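PDB 2Y2W: arabinofuranosidase from Bifidobacterium longum, which hydrolyses terminal alpha-(1->5)-linked L-arabinofuranosyl residues from branched and debranched arabinans and is also active on arabinoxylan of the plant cell wall. Local coordinates for residues Y153-V167 with N199-G213. Residues are numbered along the deposited sequence; the frame is centred on the assembly and turned at random.
Sequences YRWSQKAGTEIMLAV and NGIEEPMDIKMWCIG
The hydroxyl of Tyr153 donates a hydrogen bond to Glu203, OH to OE2 2.6 Å, reaching that oxygen on its anti side, somewhat out of the carboxylate plane, with ring and carboxylate planes turned 57° apart. A chi1 of 170°, which sets CG opposite the backbone N, carries the ring from the helix toward 199-213. Met205 crosses one face, its CG 3.9 Å from the ring centroid in a CH-pi contact, while its sulfur stands obliquely in a Met-aromatic contact; Gln157 CG lies over the opposite face, toward the rim.

Farther along, two neighbouring strands of a barrel illustrate parallel pairing. Leu165 bonds through both its backbone N and its backbone O: N to Met209 O, and O from Cys211 N at 2.8 Å. Val167 N to Cys211 O, at 3.0 Å, continues the ladder. Leu165 lies alongside Trp210, CB over the indole face and CD2 3.6 Å from CH2, whereas Val167 CG1 meets the ring edge. The indole NE1 bonds to Ile207 O at 2.8 Å from above the carbonyl plane, helping to hold the ring's rotation; Asn185 is a second donor to that oxygen. Inside the barrel, Met164 SD touches Cys211 SG at 3.6 Å.

Strands 162-167 and 209-212 are the third and fourth of the (beta/alpha)8 barrel, joined by a beta-alpha-beta crossover; Gly213 leads into Asn214 and Glu215, probable substrate-binding and acid/base residues. Strand 107-110 flanks 162-167, and Val184 of helix 174-185 packs on Met205, Ile207 and Trp210.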
loop_
_atom_site.group_PDB
_atom_site.type_symbol
_atom_site.label_atom_id
_atom_site.label_comp_id
_atom_site.label_asym_id
_atom_site.label_seq_id
_atom_site.Cartn_x
_atom_site.Cartn_y
_atom_site.Cartn_z
ATOM N N TYR D 153 0.659 -26.262 -14.007
ATOM C CA TYR D 153 -0.517 -26.515 -14.834
ATOM C C TYR D 153 -0.362 -27.830 -15.601
ATOM O O TYR D 153 -1.274 -28.656 -15.621
ATOM C CB TYR D 153 -0.773 -25.366 -15.816
ATOM C CG TYR D 153 -1.826 -25.700 -16.848
ATOM C CD1 TYR D 153 -3.181 -25.707 -16.511
ATOM C CD2 TYR D 153 -1.469 -26.039 -18.152
ATOM C CE1 TYR D 153 -4.154 -26.027 -17.451
ATOM C CE2 TYR D 153 -2.432 -26.365 -19.099
ATOM C CZ TYR D 153 -3.772 -26.354 -18.741
ATOM O OH TYR D 153 -4.731 -26.677 -19.671
ATOM N N ARG D 154 0.797 -28.005 -16.231
ATOM C CA ARG D 154 1.108 -29.226 -16.959
ATOM C C ARG D 154 1.101 -30.439 -16.033
ATOM O O ARG D 154 0.610 -31.507 -16.405
ATOM C CB ARG D 154 2.447 -29.099 -17.691
ATOM C CG ARG D 154 2.363 -28.285 -18.978
ATOM C CD ARG D 154 3.685 -28.288 -19.731
ATOM N NE ARG D 154 4.619 -27.284 -19.224
ATOM C CZ ARG D 154 4.797 -26.081 -19.767
ATOM N NH1 ARG D 154 4.107 -25.716 -20.842
ATOM N NH2 ARG D 154 5.671 -25.239 -19.232
ATOM N N TRP D 155 1.631 -30.260 -14.822
ATOM C CA TRP D 155 1.619 -31.318 -13.814
ATOM C C TRP D 155 0.188 -31.689 -13.429
ATOM O O TRP D 155 -0.150 -32.872 -13.333
ATOM C CB TRP D 155 2.418 -30.910 -12.571
ATOM C CG TRP D 155 2.577 -32.029 -11.582
ATOM C CD1 TRP D 155 3.597 -32.933 -11.530
ATOM C CD2 TRP D 155 1.681 -32.370 -10.517
ATOM N NE1 TRP D 155 3.396 -33.813 -10.496
ATOM C CE2 TRP D 155 2.228 -33.493 -9.858
ATOM C CE3 TRP D 155 0.472 -31.833 -10.053
ATOM C CZ2 TRP D 155 1.606 -34.093 -8.754
ATOM C CZ3 TRP D 155 -0.146 -32.431 -8.960
ATOM C CH2 TRP D 155 0.423 -33.551 -8.322
ATOM N N SER D 156 -0.643 -30.671 -13.221
ATOM C CA SER D 156 -2.040 -30.865 -12.847
ATOM C C SER D 156 -2.872 -31.490 -13.964
ATOM O O SER D 156 -3.840 -32.201 -13.691
ATOM C CB SER D 156 -2.656 -29.541 -12.405
ATOM O OG SER D 156 -1.922 -28.985 -11.326
ATOM N N GLN D 157 -2.499 -31.217 -15.213
ATOM C CA GLN D 157 -3.104 -31.884 -16.366
ATOM C C GLN D 157 -2.771 -33.378 -16.356
ATOM O O GLN D 157 -3.646 -34.213 -16.586
ATOM C CB GLN D 157 -2.639 -31.251 -17.682
ATOM C CG GLN D 157 -3.181 -29.847 -17.957
ATOM C CD GLN D 157 -4.680 -29.810 -18.217
ATOM O OE1 GLN D 157 -5.391 -28.949 -17.694
ATOM N NE2 GLN D 157 -5.168 -30.743 -19.030
ATOM N N LYS D 158 -1.505 -33.696 -16.079
ATOM C CA LYS D 158 -1.029 -35.076 -15.971
ATOM C C LYS D 158 -1.661 -35.825 -14.798
ATOM O O LYS D 158 -1.976 -37.010 -14.911
ATOM C CB LYS D 158 0.497 -35.105 -15.835
ATOM C CG LYS D 158 1.264 -35.488 -17.102
ATOM C CD LYS D 158 1.172 -36.995 -17.369
ATOM C CE LYS D 158 2.357 -37.508 -18.175
ATOM N NZ LYS D 158 3.574 -37.711 -17.335
ATOM N N ALA D 159 -1.840 -35.127 -13.679
ATOM C CA ALA D 159 -2.411 -35.724 -12.470
ATOM C C ALA D 159 -3.929 -35.893 -12.558
ATOM O O ALA D 159 -4.493 -36.808 -11.954
ATOM C CB ALA D 159 -2.037 -34.894 -11.242
ATOM N N GLY D 160 -4.578 -35.007 -13.310
ATOM C CA GLY D 160 -6.037 -34.967 -13.381
ATOM C C GLY D 160 -6.621 -34.196 -12.212
ATOM O O GLY D 160 -7.809 -34.322 -11.900
ATOM N N THR D 161 -5.780 -33.393 -11.566
ATOM C CA THR D 161 -6.178 -32.626 -10.392
ATOM C C THR D 161 -6.520 -31.188 -10.753
ATOM O O THR D 161 -5.932 -30.614 -11.666
ATOM C CB THR D 161 -5.070 -32.612 -9.309
ATOM O OG1 THR D 161 -3.814 -32.263 -9.908
ATOM C CG2 THR D 161 -4.941 -33.971 -8.638
ATOM N N GLU D 162 -7.479 -30.626 -10.022
ATOM C CA GLU D 162 -7.834 -29.214 -10.096
ATOM C C GLU D 162 -6.754 -28.383 -9.395
ATOM O O GLU D 162 -6.085 -28.875 -8.482
ATOM C CB GLU D 162 -9.183 -29.016 -9.406
ATOM C CG GLU D 162 -9.806 -27.629 -9.512
ATOM C CD GLU D 162 -11.110 -27.518 -8.730
ATOM O OE1 GLU D 162 -11.595 -28.549 -8.208
ATOM O OE2 GLU D 162 -11.655 -26.396 -8.635
ATOM N N ILE D 163 -6.585 -27.133 -9.825
ATOM C CA ILE D 163 -5.613 -26.220 -9.210
ATOM C C ILE D 163 -6.294 -25.202 -8.300
ATOM O O ILE D 163 -7.286 -24.581 -8.682
ATOM C CB ILE D 163 -4.765 -25.460 -10.265
ATOM C CG1 ILE D 163 -3.982 -26.443 -11.138
ATOM C CG2 ILE D 163 -3.811 -24.468 -9.588
ATOM C CD1 ILE D 163 -3.321 -25.811 -12.342
ATOM N N MET D 164 -5.750 -25.047 -7.097
ATOM C CA MET D 164 -6.176 -24.004 -6.174
ATOM C C MET D 164 -5.047 -22.977 -6.050
ATOM O O MET D 164 -4.079 -23.181 -5.312
ATOM C CB MET D 164 -6.531 -24.610 -4.816
ATOM C CG MET D 164 -7.363 -23.702 -3.926
ATOM S SD MET D 164 -7.314 -24.199 -2.194
ATOM C CE MET D 164 -8.214 -25.750 -2.232
ATOM N N LEU D 165 -5.170 -21.880 -6.790
ATOM C CA LEU D 165 -4.069 -20.931 -6.932
ATOM C C LEU D 165 -4.091 -19.833 -5.881
ATOM O O LEU D 165 -5.072 -19.107 -5.747
ATOM C CB LEU D 165 -4.045 -20.329 -8.342
ATOM C CG LEU D 165 -2.778 -19.606 -8.813
ATOM C CD1 LEU D 165 -1.513 -20.405 -8.522
ATOM C CD2 LEU D 165 -2.879 -19.303 -10.298
ATOM N N ALA D 166 -2.995 -19.728 -5.136
ATOM C CA ALA D 166 -2.829 -18.689 -4.132
ATOM C C ALA D 166 -2.010 -17.540 -4.705
ATOM O O ALA D 166 -1.009 -17.764 -5.393
ATOM C CB ALA D 166 -2.160 -19.253 -2.899
ATOM N N VAL D 167 -2.443 -16.313 -4.427
ATOM C CA VAL D 167 -1.723 -15.121 -4.887
ATOM C C VAL D 167 -1.050 -14.388 -3.730
ATOM O O VAL D 167 -1.519 -14.446 -2.591
ATOM C CB VAL D 167 -2.631 -14.139 -5.688
ATOM C CG1 VAL D 167 -2.968 -14.711 -7.066
ATOM C CG2 VAL D 167 -3.900 -13.790 -4.909
ATOM N N ASN D 199 4.057 -19.070 -24.435
ATOM C CA ASN D 199 4.747 -19.954 -23.495
ATOM C C ASN D 199 4.379 -21.434 -23.640
ATOM O O ASN D 199 4.944 -22.285 -22.950
ATOM C CB ASN D 199 4.529 -19.486 -22.051
ATOM C CG ASN D 199 5.227 -18.167 -21.743
ATOM O OD1 ASN D 199 5.953 -17.614 -22.573
ATOM N ND2 ASN D 199 5.002 -17.653 -20.542
ATOM N N GLY D 200 3.430 -21.735 -24.527
ATOM C CA GLY D 200 3.092 -23.119 -24.863
ATOM C C GLY D 200 1.716 -23.604 -24.438
ATOM O O GLY D 200 1.357 -24.754 -24.694
ATOM N N ILE D 201 0.947 -22.734 -23.785
ATOM C CA ILE D 201 -0.396 -23.084 -23.319
ATOM C C ILE D 201 -1.428 -22.160 -23.971
ATOM O O ILE D 201 -1.594 -21.006 -23.571
ATOM C CB ILE D 201 -0.499 -23.055 -21.773
ATOM C CG1 ILE D 201 0.559 -23.974 -21.152
ATOM C CG2 ILE D 201 -1.893 -23.477 -21.312
ATOM C CD1 ILE D 201 1.071 -23.517 -19.810
ATOM N N GLU D 202 -2.110 -22.687 -24.984
ATOM C CA GLU D 202 -2.999 -21.901 -25.830
ATOM C C GLU D 202 -4.318 -21.572 -25.137
ATOM O O GLU D 202 -4.734 -20.413 -25.092
ATOM C CB GLU D 202 -3.255 -22.647 -27.144
ATOM C CG GLU D 202 -3.973 -21.827 -28.215
ATOM C CD GLU D 202 -4.037 -22.537 -29.559
ATOM O OE1 GLU D 202 -3.904 -23.784 -29.592
ATOM O OE2 GLU D 202 -4.220 -21.843 -30.585
ATOM N N GLU D 203 -4.966 -22.603 -24.604
ATOM C CA GLU D 203 -6.252 -22.470 -23.929
ATOM C C GLU D 203 -6.090 -21.897 -22.518
ATOM O O GLU D 203 -5.050 -22.099 -21.882
ATOM C CB GLU D 203 -6.964 -23.834 -23.883
ATOM C CG GLU D 203 -6.461 -24.816 -22.805
ATOM C CD GLU D 203 -5.073 -25.408 -23.076
ATOM O OE1 GLU D 203 -4.425 -25.052 -24.088
ATOM O OE2 GLU D 203 -4.631 -26.248 -22.261
ATOM N N PRO D 204 -7.111 -21.163 -22.029
ATOM C CA PRO D 204 -7.115 -20.754 -20.625
ATOM C C PRO D 204 -7.022 -21.958 -19.694
ATOM O O PRO D 204 -7.512 -23.039 -20.025
ATOM C CB PRO D 204 -8.469 -20.062 -20.472
ATOM C CG PRO D 204 -8.724 -19.485 -21.810
ATOM C CD PRO D 204 -8.187 -20.500 -22.789
ATOM N N MET D 205 -6.389 -21.763 -18.543
ATOM C CA MET D 205 -6.159 -22.843 -17.589
ATOM C C MET D 205 -7.405 -23.213 -16.783
ATOM O O MET D 205 -7.441 -24.265 -16.138
ATOM C CB MET D 205 -5.003 -22.486 -16.654
ATOM C CG MET D 205 -3.688 -22.244 -17.372
ATOM S SD MET D 205 -2.332 -22.068 -16.208
ATOM C CE MET D 205 -1.005 -21.535 -17.288
ATOM N N ASP D 206 -8.420 -22.349 -16.837
ATOM C CA ASP D 206 -9.682 -22.534 -16.113
ATOM C C ASP D 206 -9.476 -22.841 -14.628
ATOM O O ASP D 206 -9.929 -23.871 -14.118
ATOM C CB ASP D 206 -10.560 -23.606 -16.778
ATOM C CG ASP D 206 -11.016 -23.214 -18.173
ATOM O OD1 ASP D 206 -11.020 -22.003 -18.503
ATOM O OD2 ASP D 206 -11.381 -24.129 -18.943
ATOM N N ILE D 207 -8.777 -21.938 -13.945
ATOM C CA ILE D 207 -8.604 -22.038 -12.503
ATOM C C ILE D 207 -9.759 -21.310 -11.807
ATOM O O ILE D 207 -9.889 -20.088 -11.904
ATOM C CB ILE D 207 -7.217 -21.519 -12.061
ATOM C CG1 ILE D 207 -6.121 -22.366 -12.720
ATOM C CG2 ILE D 207 -7.088 -21.537 -10.533
ATOM C CD1 ILE D 207 -4.703 -21.874 -12.496
ATOM N N LYS D 208 -10.606 -22.093 -11.138
ATOM C CA LYS D 208 -11.800 -21.598 -10.447
ATOM C C LYS D 208 -11.511 -21.087 -9.041
ATOM O O LYS D 208 -11.908 -19.976 -8.679
ATOM C CB LYS D 208 -12.847 -22.708 -10.348
ATOM C CG LYS D 208 -13.961 -22.649 -11.372
ATOM C CD LYS D 208 -14.942 -23.797 -11.140
ATOM C CE LYS D 208 -16.232 -23.604 -11.918
ATOM N NZ LYS D 208 -17.226 -24.667 -11.595
ATOM N N MET D 209 -10.828 -21.913 -8.252
ATOM C CA MET D 209 -10.618 -21.647 -6.835
ATOM C C MET D 209 -9.292 -20.927 -6.580
ATOM O O MET D 209 -8.222 -21.418 -6.955
ATOM C CB MET D 209 -10.700 -22.953 -6.038
ATOM C CG MET D 209 -11.010 -22.779 -4.566
ATOM S SD MET D 209 -11.411 -24.362 -3.807
ATOM C CE MET D 209 -11.468 -23.909 -2.075
ATOM N N TRP D 210 -9.386 -19.761 -5.943
ATOM C CA TRP D 210 -8.231 -18.908 -5.676
ATOM C C TRP D 210 -8.134 -18.551 -4.198
ATOM O O TRP D 210 -9.141 -18.226 -3.565
ATOM C CB TRP D 210 -8.313 -17.611 -6.488
ATOM C CG TRP D 210 -8.206 -17.784 -7.972
ATOM C CD1 TRP D 210 -9.129 -18.352 -8.801
ATOM C CD2 TRP D 210 -7.126 -17.354 -8.811
ATOM N NE1 TRP D 210 -8.684 -18.321 -10.099
ATOM C CE2 TRP D 210 -7.459 -17.711 -10.134
ATOM C CE3 TRP D 210 -5.908 -16.705 -8.573
ATOM C CZ2 TRP D 210 -6.622 -17.440 -11.214
ATOM C CZ3 TRP D 210 -5.076 -16.437 -9.646
ATOM C CH2 TRP D 210 -5.437 -16.804 -10.951
ATOM N N CYS D 211 -6.919 -18.603 -3.661
ATOM C CA CYS D 211 -6.659 -18.163 -2.295
ATOM C C CYS D 211 -6.053 -16.762 -2.285
ATOM O O CYS D 211 -4.952 -16.543 -2.799
ATOM C CB CYS D 211 -5.741 -19.147 -1.570
ATOM S SG CYS D 211 -6.434 -20.795 -1.422
ATOM N N ILE D 212 -6.789 -15.818 -1.707
ATOM C CA ILE D 212 -6.342 -14.436 -1.633
ATOM C C ILE D 212 -5.400 -14.266 -0.441
ATOM O O ILE D 212 -5.824 -13.956 0.677
ATOM C CB ILE D 212 -7.539 -13.453 -1.580
ATOM C CG1 ILE D 212 -8.519 -13.759 -2.717
ATOM C CG2 ILE D 212 -7.057 -12.010 -1.683
ATOM C CD1 ILE D 212 -9.927 -13.284 -2.475
ATOM N N GLY D 213 -4.115 -14.494 -0.698
ATOM C CA GLY D 213 -3.087 -14.415 0.330
ATOM C C GLY D 213 -2.941 -15.699 1.112
ATOM O O GLY D 213 -3.693 -16.656 0.905
#